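Local coordinates for vacuolar protein sorting-associated protein 29 (Entamoeba histolytica, PDB 5XCJ) that binds zinc through a metallophosphatase fold and probably serves, as a retromer component, in the sorting and transport of vacuolar proteins, at residues Tyr163-Val168 with Val172-Val177; Asp47-Arg50 with Glu55-Val58; Glu97-Tyr102 with Asp109-Gly114; Leu69-Val74 with Gly87-Pro92. The protein carries 1 engineered substitution. One frame throughout, in Å; residues are numbered along the deposited sequence.

Contact 1: residues Tyr163-Val168 with Val172-Val177; sequences YEYTLV and VKCERV
The antiparallel beta hairpin formed by strands 159-168 and 171-179 closes one edge of the six-stranded sheet of this metallophosphatase fold, and Tyr163-Val168 with Val172-Val177 make up most of its ladder. Two hydrogen-bonded pairs hold it. Glu164 N reaches Glu175 O at 2.8 Å, in the carbonyl plane, while the return bond from Glu175 N to Glu164 O arrives tilted from that plane. Thr166 and Lys173 exchange straighter bonds, Lys173 N to Thr166 O measuring 2.9 Å. Between them sits the non-hydrogen-bonded pair Tyr165 and Cys174, where the chains come close enough for Cys174 CA to donate a C-H...O contact to Glu164 O.

The two faces of the ladder illustrate how differently neighbours can pack. On the face of Tyr163, Tyr165 and Leu167, Cys174 SG, anti to its own backbone N (chi1 -180°), is laid over one face of the Tyr165 ring, 3.6 Å from the centroid and 21° off the normal: a sulfur-aromatic contact. The same sulfur lies near the plane of the Tyr163 ring at its edge, 4.2 Å from Tyr163 CB. Arg176 runs extended alongside Tyr163, but their polar ends are engaged elsewhere, by Asp178 and Glu154 respectively.

On the other face Glu164 and Glu175 point the same way, and their like charges are bridged by a water that donates to Glu164 OE1 and to Glu175 OE1. Glu164 OE2 is taken by Thr121 and also packs 3.6 Å from Val177 CG2.

Contact 2: residues Asp47-Arg50 with Glu55-Val58; sequences DILR and EVHV
The guanidinium of Arg50 lies with one face against Val56, whose CG2 stands 3.0 Å above the plane and is displaced toward the rim of the group. Its nitrogens are held by nearby residues: NH1 donates to Arg54 O, and NE makes a weak hydrogen bond to Tyr46 OH. These bonds hold NE and NH1, while the flat surface packs on the valine. Arg50 CB points away from the strand, and the chain must bend back, with chi2 at 19°, before CD comes to 3.4 Å from Val56 CG2 and NE to 3.4 Å from Val56 CB.

The valine is wedged between two residues of the helix. Its CG2 also lies 3.3 Å from Leu49 O, while CG1, on the other branch, meets Leu49 CB at 3.9 Å. This is the return half of a beta-alpha-beta crossover: strand 33-36 leads into helix 43-52, and the helix into strand 55-58, which lies parallel to 33-36 at the edge of the six-stranded sheet. Leu49 is directed at the sheet and also rests on Val34, thereby spanning both parallel strands.

Val58, two residues beyond Val56 and facing the helix as well, presents CG2 to Leu49 CD1 at 4.1 Å, the two side chains crossing at about a right angle. Leu40 adds to both of them from the loop before the helix. His57, between the valines, points away from the helix; its ring meets Glu55 OE2 at the edge, in plane, through a weak bond from NE2.

Contact 3: residues Glu97-Tyr102 with Asp109-Gly114; sequences EALAIY and DILITG
Leu99 and Leu111 face each other from helix 96-106 and strand 110-112, and the way their branches are turned decides which atoms meet. Leu111 has CG anti to its backbone N (chi1 -178°), and with chi2 at 67° the two torsions together carry CD2 out toward the helix. There the methyl nestles against the main chain, 3.3 Å from Leu99 O, and reaches Leu99 CD2 at 4.1 Å. Leu99 points toward the strand, but its CD2 lies between two residues of the 109-114 segment: besides Leu111 it meets Thr113, at an oblique crossing, with OG1 3.7 Å and CG2 4.0 Å away. One leucine methyl therefore spans two successive inward-facing positions.

Tyr102, one turn further along the helix, contributes mainly its stem. CB lies 4.2 Å from Leu111 CD2, whereas the ring leads off from the strand toward Val90 and Met85. Leu111 CD2 is thus bordered by the Leu99 carbonyl, the Leu99 methyl and the base of the tyrosine. Phe129 of the neighbouring strand 127-131 packs on both leucines, and Gln103 and Leu106 of the same helix also touch Leu111.

Such helix-on-strand meshing is that of a beta-alpha-beta crossover, here strand 80-85, helix 96-106 and strand 110-112 in the five-stranded sheet. The chain continues past Thr113 to His115, seen to bind zinc in this protein, though none is bound here, in the manner of metallophosphatases, whose metal ligands sit on loops at strand ends.

Contact 4: residues Leu69-Val74 with Gly87-Pro92; sequences LNETEV and GHQVIP
Bends at the second torsion bring Glu71 and Gln89 together: chi2 is -120° in the glutamate, which swings its carboxylate toward the loop, and 89° in the glutamine, which turns its amide so that NE2 faces the glutamate and OE1 faces Gly87 N. The two side chains cross with their flat groups turned 42° apart. Gln89 NE2 donates to Glu71 OE2 at 3.1 Å, and the N-H points almost straight at the acceptor. The oxygen lies in the amide plane, and the donor meets it nearly along the C-O axis.

A water strengthens the link, accepting from the same NE2 at 3.0 Å and donating to Glu71 O at 2.6 Å. The amide nitrogen thus serves both the carboxylate and, through water, the backbone of one residue. At its other end, Gln89 OE1 receives a weak bond from Gly87 N, which helps fix the rotation of the amide.

The contact joins the 69-74 segment, which leads into and belongs partly to edge strand 72-77, with the loop after strand 80-85, beside the metal site of the metallophosphatase fold. His88 packs on the zinc ligand His115, and Ala62, an engineered residue at another zinc-binding position, is nearby; no zinc is bound here. Gln89 CD lies over one face of the His88 ring, 3.3 Å above its plane and offset toward the rim, and His88 ND1 is hydrogen-bonded to His86. Glu71 OE2 comes within 4.5 Å of His88 NE2.

How the contacts relate
From the N terminus, contact 2 comes first, closing the short loop between helix 43-52 and strand 55-58 on the six-stranded sheet. Contact 4 follows, spanning strands 72-77 and 80-85, and contact 3 then closes the turn from helix 96-106 to strand 110-112. Contact 1, the hairpin at 163-177, is last. All four lie in series; none nests or crosses. Contacts 3 and 4 are neighbours, centres 9 Å apart, with Ala98 packed on Val90. Contact 4 also touches contact 2, where Val58 O packs against Leu69 CD2, in the loop that leads from strand 55-58 to the second sheet. Contacts 1 and 2 lie at the two edges of the six-stranded sheet, their centres 22 Å apart.

Contact 1: residues Tyr163-Val168 with Val172-Val177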
loop_
_atom_site.group_PDB
_atom_site.type_symbol
_atom_site.label_atom_id
_atom_site.label_comp_id
_atom_site.label_asym_id
_atom_site.label_seq_id
_atom_site.Cartn_x
_atom_site.Cartn_y
_atom_site.Cartn_z
ATOM N N TYR A 163 -8.019 -6.920 4.465
ATOM C CA TYR A 163 -8.341 -6.371 5.771
ATOM C C TYR A 163 -7.948 -4.900 5.741
ATOM O O TYR A 163 -6.766 -4.575 5.808
ATOM C CB TYR A 163 -7.555 -7.072 6.879
ATOM C CG TYR A 163 -7.891 -8.527 7.081
ATOM C CD1 TYR A 163 -8.900 -8.904 7.950
ATOM C CD2 TYR A 163 -7.186 -9.520 6.428
ATOM C CE1 TYR A 163 -9.211 -10.230 8.149
ATOM C CE2 TYR A 163 -7.489 -10.855 6.620
ATOM C CZ TYR A 163 -8.502 -11.201 7.485
ATOM O OH TYR A 163 -8.817 -12.520 7.687
ATOM N N GLU A 164 -8.928 -4.020 5.630
ATOM C CA GLU A 164 -8.682 -2.584 5.582
ATOM C C GLU A 164 -8.613 -1.967 6.976
ATOM O O GLU A 164 -9.625 -1.862 7.655
ATOM C CB GLU A 164 -9.780 -1.875 4.790
ATOM C CG GLU A 164 -10.151 -2.497 3.458
ATOM C CD GLU A 164 -11.281 -1.739 2.779
ATOM O OE1 GLU A 164 -11.907 -0.901 3.442
ATOM O OE2 GLU A 164 -11.537 -1.980 1.587
ATOM N N TYR A 165 -7.422 -1.548 7.392
ATOM C CA TYR A 165 -7.257 -0.939 8.706
ATOM C C TYR A 165 -7.129 0.575 8.615
ATOM O O TYR A 165 -6.333 1.081 7.837
ATOM C CB TYR A 165 -6.029 -1.503 9.433
ATOM C CG TYR A 165 -6.178 -2.937 9.882
ATOM C CD1 TYR A 165 -6.738 -3.252 11.109
ATOM C CD2 TYR A 165 -5.772 -3.980 9.068
ATOM C CE1 TYR A 165 -6.884 -4.562 11.515
ATOM C CE2 TYR A 165 -5.908 -5.290 9.464
ATOM C CZ TYR A 165 -6.470 -5.578 10.686
ATOM O OH TYR A 165 -6.608 -6.885 11.080
ATOM N N THR A 166 -7.938 1.279 9.400
ATOM C CA THR A 166 -7.906 2.732 9.453
ATOM C C THR A 166 -7.989 3.224 10.895
ATOM O O THR A 166 -8.562 2.563 11.749
ATOM C CB THR A 166 -9.043 3.370 8.638
ATOM O OG1 THR A 166 -10.309 2.941 9.144
ATOM C CG2 THR A 166 -8.924 2.995 7.172
ATOM N N LEU A 167 -7.400 4.382 11.162
ATOM C CA LEU A 167 -7.461 4.961 12.492
ATOM C C LEU A 167 -8.358 6.182 12.393
ATOM O O LEU A 167 -7.969 7.202 11.841
ATOM C CB LEU A 167 -6.063 5.365 12.955
ATOM C CG LEU A 167 -5.896 6.063 14.304
ATOM C CD1 LEU A 167 -6.335 5.160 15.448
ATOM C CD2 LEU A 167 -4.472 6.532 14.499
ATOM N N VAL A 168 -9.577 6.061 12.901
ATOM C CA VAL A 168 -10.528 7.157 12.851
ATOM C C VAL A 168 -10.984 7.598 14.233
ATOM O O VAL A 168 -11.420 6.789 15.039
ATOM C CB VAL A 168 -11.773 6.788 12.038
ATOM C CG1 VAL A 168 -12.722 7.973 11.968
ATOM C CG2 VAL A 168 -11.380 6.303 10.655
ATOM N N VAL A 172 -9.377 2.510 16.193
ATOM C CA VAL A 172 -9.086 1.696 15.019
ATOM C C VAL A 172 -10.324 0.975 14.495
ATOM O O VAL A 172 -11.100 0.422 15.265
ATOM C CB VAL A 172 -7.968 0.680 15.328
ATOM C CG1 VAL A 172 -7.614 -0.164 14.115
ATOM C CG2 VAL A 172 -6.741 1.403 15.847
ATOM N N LYS A 173 -10.473 0.982 13.178
ATOM C CA LYS A 173 -11.581 0.316 12.520
ATOM C C LYS A 173 -11.033 -0.619 11.446
ATOM O O LYS A 173 -10.068 -0.291 10.769
ATOM C CB LYS A 173 -12.531 1.335 11.902
ATOM C CG LYS A 173 -13.383 2.079 12.912
ATOM C CD LYS A 173 -14.589 1.257 13.322
ATOM C CE LYS A 173 -15.879 2.035 13.158
ATOM N NZ LYS A 173 -17.079 1.159 13.262
ATOM N N CYS A 174 -11.635 -1.795 11.323
ATOM C CA CYS A 174 -11.212 -2.758 10.315
ATOM C C CYS A 174 -12.393 -3.327 9.529
ATOM O O CYS A 174 -13.421 -3.657 10.101
ATOM C CB CYS A 174 -10.414 -3.890 10.950
ATOM S SG CYS A 174 -9.833 -5.150 9.795
ATOM N N GLU A 175 -12.224 -3.431 8.216
ATOM C CA GLU A 175 -13.245 -3.980 7.327
ATOM C C GLU A 175 -12.653 -5.118 6.503
ATOM O O GLU A 175 -11.522 -5.031 6.048
ATOM C CB GLU A 175 -13.819 -2.901 6.410
ATOM C CG GLU A 175 -14.899 -3.423 5.479
ATOM C CD GLU A 175 -15.779 -2.343 4.905
ATOM O OE1 GLU A 175 -15.451 -1.152 5.052
ATOM O OE2 GLU A 175 -16.800 -2.698 4.291
ATOM N N ARG A 176 -13.434 -6.172 6.310
ATOM C CA ARG A 176 -12.996 -7.339 5.561
ATOM C C ARG A 176 -13.686 -7.412 4.211
ATOM O O ARG A 176 -14.905 -7.316 4.123
ATOM C CB ARG A 176 -13.297 -8.618 6.347
ATOM C CG ARG A 176 -12.587 -9.862 5.839
ATOM C CD ARG A 176 -13.029 -11.097 6.607
ATOM N NE ARG A 176 -12.309 -12.303 6.218
ATOM C CZ ARG A 176 -12.891 -13.384 5.706
ATOM N NH1 ARG A 176 -14.196 -13.389 5.493
ATOM N NH2 ARG A 176 -12.171 -14.435 5.368
ATOM N N VAL A 177 -12.889 -7.569 3.163
ATOM C CA VAL A 177 -13.400 -7.677 1.808
ATOM C C VAL A 177 -12.971 -9.029 1.266
ATOM O O VAL A 177 -11.799 -9.369 1.301
ATOM C CB VAL A 177 -12.866 -6.553 0.905
ATOM C CG1 VAL A 177 -13.491 -6.642 -0.476
ATOM C CG2 VAL A 177 -13.140 -5.198 1.532
HETATM O O HOH W 1 -11.546 -0.253 8.180
HETATM O O HOH W 2 -14.059 -0.354 2.393
#

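Contact 2: residues Asp47-Arg50 with Glu55-Val58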
loop_
_atom_site.group_PDB
_atom_site.type_symbol
_atom_site.label_atom_id
_atom_site.label_comp_id
_atom_site.label_asym_id
_atom_site.label_seq_id
_atom_site.Cartn_x
_atom_site.Cartn_y
_atom_site.Cartn_z
ATOM N N ASP A 47 13.979 0.388 8.074
ATOM C CA ASP A 47 14.394 -0.493 9.150
ATOM C C ASP A 47 13.170 -1.152 9.775
ATOM O O ASP A 47 13.173 -2.345 10.051
ATOM C CB ASP A 47 15.160 0.286 10.212
ATOM C CG ASP A 47 16.604 0.517 9.831
ATOM O OD1 ASP A 47 16.903 0.609 8.626
ATOM O OD2 ASP A 47 17.439 0.607 10.746
ATOM N N ILE A 48 12.120 -0.359 9.975
ATOM C CA ILE A 48 10.877 -0.844 10.561
ATOM C C ILE A 48 10.227 -1.909 9.686
ATOM O O ILE A 48 9.797 -2.943 10.177
ATOM C CB ILE A 48 9.880 0.310 10.759
ATOM C CG1 ILE A 48 10.443 1.349 11.725
ATOM C CG2 ILE A 48 8.550 -0.208 11.273
ATOM C CD1 ILE A 48 9.486 2.479 12.022
ATOM N N LEU A 49 10.193 -1.661 8.380
ATOM C CA LEU A 49 9.614 -2.597 7.416
ATOM C C LEU A 49 10.365 -3.922 7.401
ATOM O O LEU A 49 9.771 -4.984 7.293
ATOM C CB LEU A 49 9.622 -2.003 6.010
ATOM C CG LEU A 49 8.702 -0.816 5.740
ATOM C CD1 LEU A 49 8.972 -0.253 4.356
ATOM C CD2 LEU A 49 7.248 -1.230 5.876
ATOM N N ARG A 50 11.685 -3.848 7.541
ATOM C CA ARG A 50 12.535 -5.034 7.552
ATOM C C ARG A 50 12.224 -5.912 8.766
ATOM O O ARG A 50 12.336 -7.127 8.696
ATOM C CB ARG A 50 14.012 -4.645 7.524
ATOM C CG ARG A 50 14.655 -4.690 6.144
ATOM C CD ARG A 50 13.633 -4.671 5.023
ATOM N NE ARG A 50 14.041 -5.473 3.877
ATOM C CZ ARG A 50 13.968 -6.800 3.828
ATOM N NH1 ARG A 50 13.510 -7.481 4.867
ATOM N NH2 ARG A 50 14.356 -7.448 2.745
ATOM N N GLU A 55 10.463 -10.584 3.582
ATOM C CA GLU A 55 10.556 -10.004 2.249
ATOM C C GLU A 55 9.875 -8.647 2.179
ATOM O O GLU A 55 8.672 -8.535 2.392
ATOM C CB GLU A 55 9.915 -10.959 1.238
ATOM C CG GLU A 55 10.419 -10.839 -0.187
ATOM C CD GLU A 55 9.923 -11.971 -1.074
ATOM O OE1 GLU A 55 9.737 -13.091 -0.561
ATOM O OE2 GLU A 55 9.709 -11.740 -2.278
ATOM N N VAL A 56 10.663 -7.621 1.886
ATOM C CA VAL A 56 10.160 -6.264 1.777
ATOM C C VAL A 56 10.378 -5.686 0.384
ATOM O O VAL A 56 11.462 -5.796 -0.171
ATOM C CB VAL A 56 10.829 -5.345 2.809
ATOM C CG1 VAL A 56 10.311 -3.927 2.678
ATOM C CG2 VAL A 56 10.598 -5.881 4.213
ATOM N N HIS A 57 9.327 -5.099 -0.182
ATOM C CA HIS A 57 9.406 -4.469 -1.494
ATOM C C HIS A 57 8.983 -3.012 -1.417
ATOM O O HIS A 57 7.924 -2.691 -0.881
ATOM C CB HIS A 57 8.528 -5.208 -2.491
ATOM C CG HIS A 57 8.763 -6.680 -2.515
ATOM N ND1 HIS A 57 9.536 -7.294 -3.473
ATOM C CD2 HIS A 57 8.333 -7.665 -1.693
ATOM C CE1 HIS A 57 9.570 -8.590 -3.242
ATOM N NE2 HIS A 57 8.852 -8.843 -2.166
ATOM N N VAL A 58 9.841 -2.132 -1.918
ATOM C CA VAL A 58 9.561 -0.706 -1.932
ATOM C C VAL A 58 9.794 -0.081 -3.304
ATOM O O VAL A 58 10.853 -0.232 -3.891
ATOM C CB VAL A 58 10.416 0.033 -0.890
ATOM C CG1 VAL A 58 10.086 1.513 -0.883
ATOM C CG2 VAL A 58 10.210 -0.577 0.483
#

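Contact 3: residues Glu97-Tyr102 with Asp109-Gly114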
loop_
_atom_site.group_PDB
_atom_site.type_symbol
_atom_site.label_atom_id
_atom_site.label_comp_id
_atom_site.label_asym_id
_atom_site.label_seq_id
_atom_site.Cartn_x
_atom_site.Cartn_y
_atom_site.Cartn_z
ATOM N N GLU A 97 -9.706 4.228 -15.446
ATOM C CA GLU A 97 -9.161 3.873 -16.752
ATOM C C GLU A 97 -7.631 3.980 -16.835
ATOM O O GLU A 97 -6.984 3.162 -17.480
ATOM C CB GLU A 97 -9.838 4.661 -17.869
ATOM C CG GLU A 97 -9.729 3.989 -19.224
ATOM C CD GLU A 97 -9.864 2.480 -19.147
ATOM O OE1 GLU A 97 -8.835 1.789 -19.206
ATOM O OE2 GLU A 97 -10.999 1.982 -19.039
ATOM N N ALA A 98 -7.064 5.015 -16.221
ATOM C CA ALA A 98 -5.617 5.181 -16.235
ATOM C C ALA A 98 -4.946 4.025 -15.506
ATOM O O ALA A 98 -3.962 3.474 -15.977
ATOM C CB ALA A 98 -5.219 6.507 -15.607
ATOM N N LEU A 99 -5.478 3.684 -14.337
ATOM C CA LEU A 99 -4.971 2.580 -13.536
ATOM C C LEU A 99 -5.141 1.275 -14.305
ATOM O O LEU A 99 -4.291 0.398 -14.258
ATOM C CB LEU A 99 -5.704 2.505 -12.203
ATOM C CG LEU A 99 -5.389 3.581 -11.168
ATOM C CD1 LEU A 99 -6.476 3.613 -10.105
ATOM C CD2 LEU A 99 -4.030 3.322 -10.538
ATOM N N ALA A 100 -6.258 1.154 -15.011
ATOM C CA ALA A 100 -6.539 -0.042 -15.792
ATOM C C ALA A 100 -5.487 -0.203 -16.876
ATOM O O ALA A 100 -5.042 -1.311 -17.157
ATOM C CB ALA A 100 -7.926 0.027 -16.405
ATOM N N ILE A 101 -5.086 0.905 -17.483
ATOM C CA ILE A 101 -4.072 0.848 -18.521
ATOM C C ILE A 101 -2.760 0.334 -17.934
ATOM O O ILE A 101 -2.099 -0.509 -18.524
ATOM C CB ILE A 101 -3.871 2.218 -19.195
ATOM C CG1 ILE A 101 -5.136 2.617 -19.959
ATOM C CG2 ILE A 101 -2.673 2.187 -20.132
ATOM C CD1 ILE A 101 -5.271 4.102 -20.203
ATOM N N TYR A 102 -2.388 0.839 -16.763
ATOM C CA TYR A 102 -1.165 0.385 -16.111
ATOM C C TYR A 102 -1.230 -1.089 -15.734
ATOM O O TYR A 102 -0.258 -1.820 -15.883
ATOM C CB TYR A 102 -0.819 1.242 -14.897
ATOM C CG TYR A 102 0.168 2.325 -15.225
ATOM C CD1 TYR A 102 1.532 2.100 -15.125
ATOM C CD2 TYR A 102 -0.262 3.566 -15.657
ATOM C CE1 TYR A 102 2.440 3.093 -15.431
ATOM C CE2 TYR A 102 0.639 4.558 -15.972
ATOM C CZ TYR A 102 1.987 4.318 -15.857
ATOM O OH TYR A 102 2.875 5.312 -16.162
ATOM N N ASP A 109 -2.708 -9.384 -12.172
ATOM C CA ASP A 109 -4.040 -9.556 -11.608
ATOM C C ASP A 109 -4.404 -8.468 -10.593
ATOM O O ASP A 109 -5.552 -8.058 -10.481
ATOM C CB ASP A 109 -4.191 -10.943 -10.999
ATOM C CG ASP A 109 -3.686 -12.030 -11.913
ATOM O OD1 ASP A 109 -3.872 -11.908 -13.136
ATOM O OD2 ASP A 109 -3.099 -12.997 -11.408
ATOM N N ILE A 110 -3.405 -8.048 -9.824
ATOM C CA ILE A 110 -3.584 -7.038 -8.800
ATOM C C ILE A 110 -2.649 -5.845 -8.991
ATOM O O ILE A 110 -1.458 -6.015 -9.205
ATOM C CB ILE A 110 -3.328 -7.625 -7.397
ATOM C CG1 ILE A 110 -4.261 -8.802 -7.112
ATOM C CG2 ILE A 110 -3.482 -6.559 -6.327
ATOM C CD1 ILE A 110 -4.046 -9.430 -5.753
ATOM N N LEU A 111 -3.202 -4.641 -8.927
ATOM C CA LEU A 111 -2.386 -3.440 -9.041
ATOM C C LEU A 111 -2.474 -2.632 -7.753
ATOM O O LEU A 111 -3.545 -2.196 -7.351
ATOM C CB LEU A 111 -2.813 -2.582 -10.234
ATOM C CG LEU A 111 -1.973 -1.323 -10.453
ATOM C CD1 LEU A 111 -0.563 -1.689 -10.867
ATOM C CD2 LEU A 111 -2.615 -0.403 -11.480
ATOM N N ILE A 112 -1.327 -2.417 -7.127
ATOM C CA ILE A 112 -1.254 -1.666 -5.891
ATOM C C ILE A 112 -0.593 -0.321 -6.153
ATOM O O ILE A 112 0.491 -0.254 -6.717
ATOM C CB ILE A 112 -0.458 -2.418 -4.810
ATOM C CG1 ILE A 112 -1.079 -3.795 -4.550
ATOM C CG2 ILE A 112 -0.385 -1.603 -3.537
ATOM C CD1 ILE A 112 -0.392 -4.594 -3.471
ATOM N N THR A 113 -1.282 0.740 -5.751
ATOM C CA THR A 113 -0.815 2.112 -5.906
ATOM C C THR A 113 -1.176 2.958 -4.679
ATOM O O THR A 113 -2.070 2.611 -3.926
ATOM C CB THR A 113 -1.402 2.782 -7.168
ATOM O OG1 THR A 113 -2.833 2.750 -7.119
ATOM C CG2 THR A 113 -0.924 2.083 -8.424
ATOM N N GLY A 114 -0.462 4.057 -4.485
ATOM C CA GLY A 114 -0.726 4.951 -3.378
ATOM C C GLY A 114 -1.076 6.313 -3.934
ATOM O O GLY A 114 -2.051 6.425 -4.679
#

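Contact 4: residues Leu69-Val74 with Gly87-Pro92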
loop_
_atom_site.group_PDB
_atom_site.type_symbol
_atom_site.label_atom_id
_atom_site.label_comp_id
_atom_site.label_asym_id
_atom_site.label_seq_id
_atom_site.Cartn_x
_atom_site.Cartn_y
_atom_site.Cartn_z
ATOM N N LEU A 69 15.810 2.261 -5.958
ATOM C CA LEU A 69 14.376 2.015 -5.902
ATOM C C LEU A 69 13.747 2.038 -7.284
ATOM O O LEU A 69 13.817 3.035 -7.984
ATOM C CB LEU A 69 13.694 3.074 -5.040
ATOM C CG LEU A 69 13.809 2.943 -3.524
ATOM C CD1 LEU A 69 12.803 3.854 -2.836
ATOM C CD2 LEU A 69 13.630 1.496 -3.094
ATOM N N ASN A 70 13.173 0.911 -7.685
ATOM C CA ASN A 70 12.499 0.813 -8.969
ATOM C C ASN A 70 11.134 1.488 -8.923
ATOM O O ASN A 70 10.489 1.527 -7.885
ATOM C CB ASN A 70 12.341 -0.646 -9.380
ATOM C CG ASN A 70 13.621 -1.237 -9.921
ATOM O OD1 ASN A 70 14.510 -0.520 -10.372
ATOM N ND2 ASN A 70 13.720 -2.554 -9.881
ATOM N N GLU A 71 10.726 2.063 -10.044
ATOM C CA GLU A 71 9.427 2.709 -10.154
ATOM C C GLU A 71 8.265 1.716 -10.053
ATOM O O GLU A 71 7.227 2.025 -9.486
ATOM C CB GLU A 71 9.337 3.550 -11.426
ATOM C CG GLU A 71 10.415 4.617 -11.502
ATOM C CD GLU A 71 9.865 6.026 -11.588
ATOM O OE1 GLU A 71 10.502 6.856 -12.246
ATOM O OE2 GLU A 71 8.813 6.314 -11.001
ATOM N N THR A 72 8.444 0.540 -10.643
ATOM C CA THR A 72 7.417 -0.500 -10.612
ATOM C C THR A 72 7.990 -1.866 -10.246
ATOM O O THR A 72 9.133 -2.171 -10.553
ATOM C CB THR A 72 6.677 -0.619 -11.963
ATOM O OG1 THR A 72 7.510 -1.288 -12.913
ATOM C CG2 THR A 72 6.295 0.748 -12.500
ATOM N N GLU A 73 7.191 -2.679 -9.564
ATOM C CA GLU A 73 7.611 -4.018 -9.178
ATOM C C GLU A 73 6.467 -5.007 -9.354
ATOM O O GLU A 73 5.319 -4.660 -9.115
ATOM C CB GLU A 73 8.096 -4.029 -7.731
ATOM C CG GLU A 73 9.331 -3.180 -7.496
ATOM C CD GLU A 73 10.587 -3.835 -8.032
ATOM O OE1 GLU A 73 10.480 -4.914 -8.639
ATOM O OE2 GLU A 73 11.682 -3.272 -7.844
ATOM N N VAL A 74 6.791 -6.217 -9.807
ATOM C CA VAL A 74 5.803 -7.276 -10.004
ATOM C C VAL A 74 6.179 -8.498 -9.175
ATOM O O VAL A 74 7.266 -9.044 -9.320
ATOM C CB VAL A 74 5.696 -7.675 -11.483
ATOM C CG1 VAL A 74 4.698 -8.804 -11.661
ATOM C CG2 VAL A 74 5.313 -6.475 -12.330
ATOM N N GLY A 87 2.019 5.459 -7.848
ATOM C CA GLY A 87 0.787 5.991 -8.394
ATOM C C GLY A 87 0.726 7.455 -8.797
ATOM O O GLY A 87 -0.270 7.892 -9.353
ATOM N N HIS A 88 1.776 8.216 -8.511
ATOM C CA HIS A 88 1.833 9.611 -8.938
ATOM C C HIS A 88 1.936 9.695 -10.468
ATOM O O HIS A 88 1.533 10.679 -11.071
ATOM C CB HIS A 88 2.937 10.416 -8.241
ATOM C CG HIS A 88 4.325 9.971 -8.567
ATOM N ND1 HIS A 88 4.882 8.823 -8.049
ATOM C CD2 HIS A 88 5.285 10.539 -9.335
ATOM C CE1 HIS A 88 6.119 8.700 -8.487
ATOM N NE2 HIS A 88 6.386 9.722 -9.277
ATOM N N GLN A 89 2.520 8.656 -11.054
ATOM C CA GLN A 89 2.708 8.522 -12.497
ATOM C C GLN A 89 1.415 8.260 -13.274
ATOM O O GLN A 89 1.366 8.459 -14.482
ATOM C CB GLN A 89 3.739 7.446 -12.824
ATOM C CG GLN A 89 4.956 7.460 -11.925
ATOM C CD GLN A 89 4.764 6.604 -10.699
ATOM O OE1 GLN A 89 3.650 6.435 -10.221
ATOM N NE2 GLN A 89 5.850 6.053 -10.192
ATOM N N VAL A 90 0.376 7.822 -12.578
ATOM C CA VAL A 90 -0.876 7.511 -13.240
ATOM C C VAL A 90 -1.653 8.795 -13.453
ATOM O O VAL A 90 -2.182 9.376 -12.518
ATOM C CB VAL A 90 -1.725 6.560 -12.383
ATOM C CG1 VAL A 90 -3.103 6.372 -12.993
ATOM C CG2 VAL A 90 -1.011 5.233 -12.190
ATOM N N ILE A 91 -1.699 9.236 -14.707
ATOM C CA ILE A 91 -2.410 10.457 -15.069
ATOM C C ILE A 91 -3.598 10.170 -16.005
ATOM O O ILE A 91 -3.415 9.474 -16.989
ATOM C CB ILE A 91 -1.476 11.535 -15.638
ATOM C CG1 ILE A 91 -0.820 11.062 -16.928
ATOM C CG2 ILE A 91 -0.429 11.908 -14.604
ATOM C CD1 ILE A 91 -0.028 12.139 -17.628
ATOM N N PRO A 92 -4.799 10.675 -15.715
ATOM C CA PRO A 92 -5.115 11.489 -14.534
ATOM C C PRO A 92 -5.090 10.681 -13.239
ATOM O O PRO A 92 -5.314 9.482 -13.269
ATOM C CB PRO A 92 -6.531 11.993 -14.826
ATOM C CG PRO A 92 -6.672 11.899 -16.309
ATOM C CD PRO A 92 -5.896 10.681 -16.695
HETATM O O HOH W 3 6.750 4.157 -7.998
#